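PDB 4QQS: glycoside hydrolase family 43 from Halothermothrix orenii, which hydrolyses alpha-L-arabinofuranosides and probably acts in xylan breakdown, with a catalytic domain built as a five-bladed beta-propeller. Local coordinates for residues Gly250-Ser258 against Val270-Pro278. Sequence-based numbering, arbitrary orientation.
With NA (sodium ion), chain D.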
loop_
_atom_site.group_PDB
_atom_site.type_symbol
_atom_site.label_atom_id
_atom_site.label_comp_id
_atom_site.label_asym_id
_atom_site.label_seq_id
_atom_site.Cartn_x
_atom_site.Cartn_y
_atom_site.Cartn_z
ATOM N N GLY A 250 5.099 3.537 -22.237
ATOM C CA GLY A 250 5.942 4.152 -21.226
ATOM C C GLY A 250 5.495 3.862 -19.804
ATOM O O GLY A 250 5.809 4.634 -18.894
ATOM N N ILE A 251 4.813 2.734 -19.608
ATOM C CA ILE A 251 4.265 2.356 -18.312
ATOM C C ILE A 251 5.040 1.158 -17.777
ATOM O O ILE A 251 4.886 0.043 -18.258
ATOM C CB ILE A 251 2.769 2.030 -18.409
ATOM C CG1 ILE A 251 1.973 3.198 -19.007
ATOM C CG2 ILE A 251 2.237 1.687 -17.020
ATOM C CD1 ILE A 251 0.543 2.810 -19.359
ATOM N N SER A 252 5.849 1.401 -16.752
ATOM C CA SER A 252 6.764 0.412 -16.190
ATOM C C SER A 252 6.468 0.152 -14.719
ATOM O O SER A 252 6.309 1.091 -13.935
ATOM C CB SER A 252 8.194 0.940 -16.317
ATOM O OG SER A 252 9.141 0.066 -15.744
ATOM N N GLY A 253 6.400 -1.120 -14.346
ATOM C CA GLY A 253 6.320 -1.494 -12.945
ATOM C C GLY A 253 5.135 -0.990 -12.129
ATOM O O GLY A 253 5.330 -0.477 -11.033
ATOM N N PRO A 254 3.895 -1.148 -12.623
ATOM C CA PRO A 254 2.758 -0.682 -11.822
ATOM C C PRO A 254 2.642 -1.455 -10.513
ATOM O O PRO A 254 2.628 -2.680 -10.512
ATOM C CB PRO A 254 1.556 -0.939 -12.729
ATOM C CG PRO A 254 1.992 -2.053 -13.614
ATOM C CD PRO A 254 3.463 -1.867 -13.833
ATOM N N GLY A 255 2.558 -0.750 -9.390
ATOM C CA GLY A 255 2.621 -1.453 -8.126
ATOM C C GLY A 255 2.230 -0.668 -6.900
ATOM O O GLY A 255 1.884 0.511 -6.944
ATOM N N HIS A 256 2.294 -1.435 -5.806
ATOM C CA HIS A 256 2.025 -1.013 -4.419
ATOM C C HIS A 256 0.876 -0.056 -4.339
ATOM O O HIS A 256 1.037 1.155 -4.095
ATOM C CB HIS A 256 3.322 -0.476 -3.689
ATOM C CG HIS A 256 3.192 -0.436 -2.187
ATOM N ND1 HIS A 256 4.017 -1.028 -1.296
ATOM C CD2 HIS A 256 2.263 0.152 -1.469
ATOM C CE1 HIS A 256 3.602 -0.782 -0.105
ATOM N NE2 HIS A 256 2.524 -0.077 -0.176
ATOM N N ASN A 257 -0.324 -0.618 -4.479
ATOM C CA ASN A 257 -1.511 0.174 -4.660
ATOM C C ASN A 257 -2.365 0.344 -3.408
ATOM O O ASN A 257 -2.285 -0.403 -2.426
ATOM C CB ASN A 257 -2.380 -0.434 -5.750
ATOM C CG ASN A 257 -3.087 -1.692 -5.292
ATOM O OD1 ASN A 257 -2.505 -2.777 -5.258
ATOM N ND2 ASN A 257 -4.357 -1.544 -4.906
ATOM N N SER A 258 -3.235 1.343 -3.490
ATOM C CA SER A 258 -4.391 1.453 -2.618
ATOM C C SER A 258 -5.651 1.512 -3.484
ATOM O O SER A 258 -5.570 1.422 -4.716
ATOM C CB SER A 258 -4.251 2.664 -1.697
ATOM O OG SER A 258 -4.071 3.868 -2.424
ATOM N N VAL A 270 -8.187 2.181 -8.428
ATOM C CA VAL A 270 -6.899 1.757 -7.924
ATOM C C VAL A 270 -5.927 2.928 -8.080
ATOM O O VAL A 270 -5.930 3.624 -9.099
ATOM C CB VAL A 270 -6.387 0.484 -8.668
ATOM C CG1 VAL A 270 -6.274 0.676 -10.184
ATOM C CG2 VAL A 270 -5.079 0.017 -8.096
ATOM N N VAL A 271 -5.137 3.161 -7.037
ATOM C CA VAL A 271 -4.121 4.199 -7.010
ATOM C C VAL A 271 -2.794 3.462 -6.893
ATOM O O VAL A 271 -2.602 2.692 -5.964
ATOM C CB VAL A 271 -4.306 5.153 -5.827
ATOM C CG1 VAL A 271 -3.260 6.253 -5.900
ATOM C CG2 VAL A 271 -5.730 5.743 -5.803
ATOM N N TYR A 272 -1.895 3.660 -7.850
ATOM C CA TYR A 272 -0.696 2.842 -7.958
ATOM C C TYR A 272 0.462 3.666 -8.487
ATOM O O TYR A 272 0.258 4.702 -9.121
ATOM C CB TYR A 272 -0.954 1.620 -8.864
ATOM C CG TYR A 272 -1.323 1.970 -10.287
ATOM C CD1 TYR A 272 -2.620 2.337 -10.631
ATOM C CD2 TYR A 272 -0.364 1.947 -11.283
ATOM C CE1 TYR A 272 -2.954 2.669 -11.945
ATOM C CE2 TYR A 272 -0.689 2.267 -12.604
ATOM C CZ TYR A 272 -1.978 2.638 -12.927
ATOM O OH TYR A 272 -2.248 2.961 -14.240
ATOM N N HIS A 273 1.679 3.203 -8.230
ATOM C CA HIS A 273 2.835 3.883 -8.778
ATOM C C HIS A 273 3.357 3.188 -10.025
ATOM O O HIS A 273 3.080 2.029 -10.259
ATOM C CB HIS A 273 3.940 4.084 -7.749
ATOM C CG HIS A 273 4.602 2.845 -7.239
ATOM N ND1 HIS A 273 5.166 1.826 -7.985
ATOM C CD2 HIS A 273 4.855 2.557 -5.952
ATOM C CE1 HIS A 273 5.706 0.949 -7.141
ATOM N NE2 HIS A 273 5.541 1.385 -5.912
ATOM N N THR A 274 4.083 3.956 -10.833
ATOM C CA THR A 274 4.878 3.430 -11.943
ATOM C C THR A 274 6.225 4.152 -11.937
ATOM O O THR A 274 6.382 5.191 -11.307
ATOM C CB THR A 274 4.198 3.658 -13.304
ATOM O OG1 THR A 274 3.929 5.053 -13.461
ATOM C CG2 THR A 274 2.913 2.869 -13.428
ATOM N N HIS A 275 7.200 3.643 -12.678
ATOM C CA HIS A 275 8.489 4.321 -12.711
ATOM C C HIS A 275 8.387 5.644 -13.437
ATOM O O HIS A 275 7.799 5.743 -14.514
ATOM C CB HIS A 275 9.541 3.464 -13.386
ATOM C CG HIS A 275 9.781 2.167 -12.691
ATOM N ND1 HIS A 275 10.298 2.043 -11.419
ATOM C CD2 HIS A 275 9.537 0.916 -13.126
ATOM C CE1 HIS A 275 10.361 0.757 -11.116
ATOM N NE2 HIS A 275 9.924 0.056 -12.145
ATOM N N THR A 276 8.983 6.667 -12.848
ATOM C CA THR A 276 8.978 7.984 -13.469
ATOM C C THR A 276 9.774 7.951 -14.779
ATOM O O THR A 276 9.422 8.624 -15.752
ATOM C CB THR A 276 9.533 9.041 -12.491
ATOM O OG1 THR A 276 8.735 9.016 -11.302
ATOM C CG2 THR A 276 9.514 10.441 -13.096
ATOM N N TYR A 277 10.843 7.163 -14.788
ATOM C CA TYR A 277 11.715 7.032 -15.947
ATOM C C TYR A 277 11.788 5.559 -16.344
ATOM O O TYR A 277 12.638 4.814 -15.861
ATOM C CB TYR A 277 13.101 7.600 -15.643
ATOM C CG TYR A 277 13.063 9.067 -15.276
ATOM C CD1 TYR A 277 12.828 10.038 -16.240
ATOM C CD2 TYR A 277 13.238 9.479 -13.965
ATOM C CE1 TYR A 277 12.790 11.388 -15.909
ATOM C CE2 TYR A 277 13.207 10.825 -13.623
ATOM C CZ TYR A 277 12.973 11.772 -14.597
ATOM O OH TYR A 277 12.939 13.110 -14.253
ATOM N N PRO A 278 10.896 5.138 -17.249
ATOM C CA PRO A 278 10.851 3.726 -17.634
ATOM C C PRO A 278 12.118 3.249 -18.324
ATOM O O PRO A 278 12.355 2.055 -18.326
ATOM C CB PRO A 278 9.654 3.653 -18.591
ATOM C CG PRO A 278 9.426 5.051 -19.032
ATOM C CD PRO A 278 9.801 5.895 -17.865
HETATM NA NA NA D . 0.330 -0.304 1.484
HETATM O O HOH W 1 6.250 4.164 -16.136
HETATM O O HOH W 2 7.186 1.219 -10.444
HETATM O O HOH W 3 -0.460 -1.371 -0.753
HETATM O O HOH W 4 -0.084 1.716 0.845
HETATM O O HOH W 5 0.689 -2.497 2.317
HETATM O O HOH W 6 1.741 0.034 3.200
#
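Gly255 and His273 form one antiparallel hydrogen-bonded pair, Ser258 and Val271 another, in a blade of the five-bladed propeller; the register slips by one residue between them, a beta bulge at His256 and Asn257. Each pair is closed by two hydrogen bonds: Gly255 N to His273 O and His273 N to Gly255 O, each 3.0 Å, then Ser258 N to Val271 O and Val271 N to Ser258 O, each 2.9 Å. That last bond is nearly straight (176°) yet arrives from above the carbonyl plane. Further along, Ser252 O accepts from His275 N, and one water joins Gly250 O, Ser252 N and His275 O.

The His273 ring, with chi1 at 66° setting CG between backbone N and carbonyl carbon, lies with one face over Gly255 O, 3.5 Å from its plane. A second water links its ND1 to Gly253 O, while NE2 makes a weak hydrogen bond to OD2 of Asp17, the predicted proton acceptor. A leucine here would probably leave that water and Asp17 each short of a partner. At the bulge His256 turns its side chain into the predicted active site, where NE2 binds the sodium ion at 2.8 Å, alongside Glu75 and four waters.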